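Local coordinates for putative uncharacterized protein (Burkholderia ambifaria, PDB 3W20) that probably acts as a metal-dependent, 2-oxoglutarate-using dioxygenase on N-substituted L-amino acids, and holds a zinc ion in this crystal, at residues A7-F12 and D36-D41. Residues are numbered along the deposited sequence; the frame is centred on the assembly and turned at random.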
ATOM      1  N   ALA A   7      21.976 -11.757  29.765  1.00 21.49           N
ATOM      2  CA  ALA A   7      20.874 -12.463  29.060  1.00 21.52           C
ATOM      3  C   ALA A   7      20.431 -13.691  29.858  1.00 21.60           C
ATOM      4  O   ALA A   7      21.272 -14.397  30.495  1.00 21.37           O
ATOM      5  CB  ALA A   7      21.293 -12.840  27.637  1.00 19.88           C
ATOM      6  N   GLN A   8      19.136 -13.899  29.891  1.00 18.74           N
ATOM      7  CA  GLN A   8      18.616 -15.203  30.400  1.00 19.55           C
ATOM      8  C   GLN A   8      18.043 -15.968  29.223  1.00 20.27           C
ATOM      9  O   GLN A   8      17.162 -15.459  28.477  1.00 18.14           O
ATOM     10  CB  GLN A   8      17.517 -15.008  31.444  1.00 23.76           C
ATOM     11  CG  GLN A   8      17.946 -14.255  32.747  1.00 30.49           C
ATOM     12  CD  GLN A   8      19.049 -14.992  33.533  1.00 37.07           C
ATOM     13  OE1 GLN A   8      18.941 -16.192  33.775  1.00 40.04           O
ATOM     14  NE2 GLN A   8      20.130 -14.260  33.932  1.00 36.39           N
ATOM     15  N   LEU A   9      18.514 -17.194  29.036  1.00 18.08           N
ATOM     16  CA  LEU A   9      18.058 -17.951  27.870  1.00 19.97           C
ATOM     17  C   LEU A   9      17.116 -19.077  28.341  1.00 20.62           C
ATOM     18  O   LEU A   9      17.498 -19.931  29.154  1.00 19.64           O
ATOM     19  CB  LEU A   9      19.295 -18.498  27.138  1.00 22.21           C
ATOM     20  CG  LEU A   9      19.177 -19.229  25.807  1.00 26.87           C
ATOM     21  CD1 LEU A   9      20.552 -19.013  25.157  1.00 25.16           C
ATOM     22  CD2 LEU A   9      18.890 -20.727  25.967  1.00 31.16           C
HETATM   23  N   MSE A  10      15.873 -19.114  27.833  1.00 19.93           N
HETATM   24  CA  MSE A  10      14.868 -20.023  28.358  1.00 19.81           C
HETATM   25  C   MSE A  10      14.490 -21.053  27.354  1.00 20.38           C
HETATM   26  O   MSE A  10      14.206 -20.707  26.206  1.00 16.35           O
HETATM   27  CB  MSE A  10      13.578 -19.295  28.745  1.00 22.06           C
HETATM   28  CG  MSE A  10      13.619 -17.818  28.375  1.00 36.54           C
HETATM   29 SE   MSE A  10      14.400 -16.826  29.909  1.00 40.16          SE
HETATM   30  CE  MSE A  10      12.802 -17.419  30.733  1.00 20.61           C
ATOM     31  N   ARG A  11      14.445 -22.330  27.769  1.00 16.45           N
ATOM     32  CA  ARG A  11      13.830 -23.397  26.942  1.00 19.54           C
ATOM     33  C   ARG A  11      12.780 -24.046  27.773  1.00 17.72           C
ATOM     34  O   ARG A  11      12.964 -24.162  28.994  1.00 17.22           O
ATOM     35  CB  ARG A  11      14.910 -24.449  26.613  1.00 21.11           C
ATOM     36  CG  ARG A  11      15.769 -24.077  25.450  1.00 31.76           C
ATOM     37  CD  ARG A  11      14.886 -24.134  24.204  1.00 38.58           C
ATOM     38  NE  ARG A  11      15.283 -25.138  23.276  1.00 46.18           N
ATOM     39  CZ  ARG A  11      14.904 -25.191  22.008  1.00 41.82           C
ATOM     40  NH1 ARG A  11      13.998 -24.318  21.451  1.00 31.52           N
ATOM     41  NH2 ARG A  11      15.395 -26.197  21.299  1.00 49.23           N
ATOM     42  N   PHE A  12      11.700 -24.489  27.160  1.00 17.29           N
ATOM     43  CA  PHE A  12      10.639 -25.213  27.877  1.00 19.49           C
ATOM     44  C   PHE A  12      11.199 -26.309  28.785  1.00 19.59           C
ATOM     45  O   PHE A  12      12.052 -27.073  28.381  1.00 21.99           O
ATOM     46  CB  PHE A  12       9.581 -25.853  26.913  1.00 17.93           C
ATOM     47  CG  PHE A  12       8.765 -24.824  26.160  1.00 17.89           C
ATOM     48  CD1 PHE A  12       7.827 -24.051  26.831  1.00 16.38           C
ATOM     49  CD2 PHE A  12       9.008 -24.604  24.788  1.00 17.95           C
ATOM     50  CE1 PHE A  12       7.063 -23.106  26.147  1.00 16.00           C
ATOM     51  CE2 PHE A  12       8.303 -23.605  24.120  1.00 17.77           C
ATOM     52  CZ  PHE A  12       7.361 -22.824  24.797  1.00 16.88           C
ATOM     53  N   ASP A  36      13.753 -20.916  23.380  1.00 14.72           N
ATOM     54  CA  ASP A  36      12.441 -20.473  23.033  1.00 15.35           C
ATOM     55  C   ASP A  36      12.265 -18.958  23.287  1.00 14.36           C
ATOM     56  O   ASP A  36      11.524 -18.294  22.595  1.00 13.53           O
ATOM     57  CB  ASP A  36      11.462 -21.336  23.813  1.00 14.45           C
ATOM     58  CG  ASP A  36      11.649 -22.802  23.498  1.00 19.13           C
ATOM     59  OD1 ASP A  36      11.546 -23.123  22.307  1.00 19.48           O
ATOM     60  OD2 ASP A  36      12.069 -23.594  24.381  1.00 18.72           O
ATOM     61  N   ALA A  37      12.894 -18.447  24.318  1.00 14.20           N
ATOM     62  CA  ALA A  37      12.909 -17.015  24.608  1.00 14.11           C
ATOM     63  C   ALA A  37      14.202 -16.619  25.243  1.00 14.52           C
ATOM     64  O   ALA A  37      14.878 -17.420  25.910  1.00 17.83           O
ATOM     65  CB  ALA A  37      11.733 -16.609  25.515  1.00 14.72           C
ATOM     66  N   ILE A  38      14.567 -15.384  25.027  1.00 14.89           N
ATOM     67  CA  ILE A  38      15.780 -14.769  25.619  1.00 13.52           C
ATOM     68  C   ILE A  38      15.380 -13.390  26.105  1.00 15.19           C
ATOM     69  O   ILE A  38      14.774 -12.554  25.364  1.00 15.50           O
ATOM     70  CB  ILE A  38      16.922 -14.668  24.630  1.00 13.78           C
ATOM     71  CG1 ILE A  38      17.283 -16.087  24.119  1.00 13.28           C
ATOM     72  CG2 ILE A  38      18.213 -14.131  25.341  1.00 16.15           C
ATOM     73  CD1 ILE A  38      18.491 -16.087  23.138  1.00 13.72           C
ATOM     74  N   VAL A  39      15.735 -13.120  27.365  1.00 15.89           N
ATOM     75  CA  VAL A  39      15.486 -11.789  27.927  1.00 15.83           C
ATOM     76  C   VAL A  39      16.804 -11.096  28.250  1.00 15.36           C
ATOM     77  O   VAL A  39      17.641 -11.665  28.966  1.00 19.74           O
ATOM     78  CB  VAL A  39      14.615 -11.856  29.186  1.00 14.78           C
ATOM     79  CG1 VAL A  39      14.434 -10.416  29.705  1.00 17.50           C
ATOM     80  CG2 VAL A  39      13.235 -12.448  28.853  1.00 13.93           C
HETATM   81  N   MSE A  40      17.031  -9.886  27.724  1.00 16.46           N
HETATM   82  CA  MSE A  40      18.349  -9.234  27.806  1.00 16.03           C
HETATM   83  C   MSE A  40      18.235  -7.835  28.430  1.00 18.95           C
HETATM   84  O   MSE A  40      17.305  -7.108  28.181  1.00 18.62           O
HETATM   85  CB  MSE A  40      18.892  -9.019  26.346  1.00 17.76           C
HETATM   86  CG  MSE A  40      18.818 -10.324  25.546  1.00 18.54           C
HETATM   87 SE   MSE A  40      19.641 -10.003  23.764  1.00 21.74          SE
HETATM   88  CE  MSE A  40      21.451  -9.617  24.369  1.00 17.75           C
ATOM     89  N   ASP A  41      19.209  -7.469  29.271  1.00 18.80           N
ATOM     90  CA  ASP A  41      19.228  -6.175  29.937  1.00 21.60           C
ATOM     91  C   ASP A  41      19.952  -5.199  29.033  1.00 20.91           C
ATOM     92  O   ASP A  41      21.160  -5.163  28.963  1.00 23.64           O
ATOM     93  CB  ASP A  41      19.973  -6.290  31.272  1.00 23.59           C
ATOM     94  CG  ASP A  41      19.243  -7.115  32.282  1.00 27.83           C
ATOM     95  OD1 ASP A  41      18.182  -7.698  31.992  1.00 24.82           O
ATOM     96  OD2 ASP A  41      19.727  -7.193  33.421  1.00 25.32           O
TER
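A7, L9, I38 and M40 mesh on one face of an antiparallel strand pair, and the way their bumps alternate shows how neighbouring strands share a surface. The small methyl of A7 is a bump resting over the notch between I38 CG2 and M40 CG, both on the same side of A7 CB and 4.1 Å from it. I38 sends its longer branch toward L9 instead, CG1 lying 4.0 Å from L9 CG. With L9 CG anti to its own backbone nitrogen (chi1 -174°), the L9 and I38 side chains lie alongside each other and point the same way. On the other face the selenomethionine M10 touches A37 CB through CG, whose placing is doubtful, and its bent side chain also meets I228 and L230 of strand 227-230. Between these faces, Q8 and V39 exchange two nearly straight backbone bonds. Regularity breaks at M10 O, which accepts both D36 N (2.9 Å) and A37 N (3.2 Å). Beyond this point D36 crosses R11 at about a right angle, its OD1 meeting R11 NH1 in a salt bridge of 2.9 Å whose hydrogen bond is weak; D33 is a second partner for that nitrogen. The F12 ring packs against the same carboxylate, CE2 lying 3.5 Å from D36 CG. Strands 17-22 and 236-241 continue the sheet on either side; D36 and A37, both facing M10, form a classic beta bulge within the extended sheet of the double-stranded beta-helix (DSBH) fold.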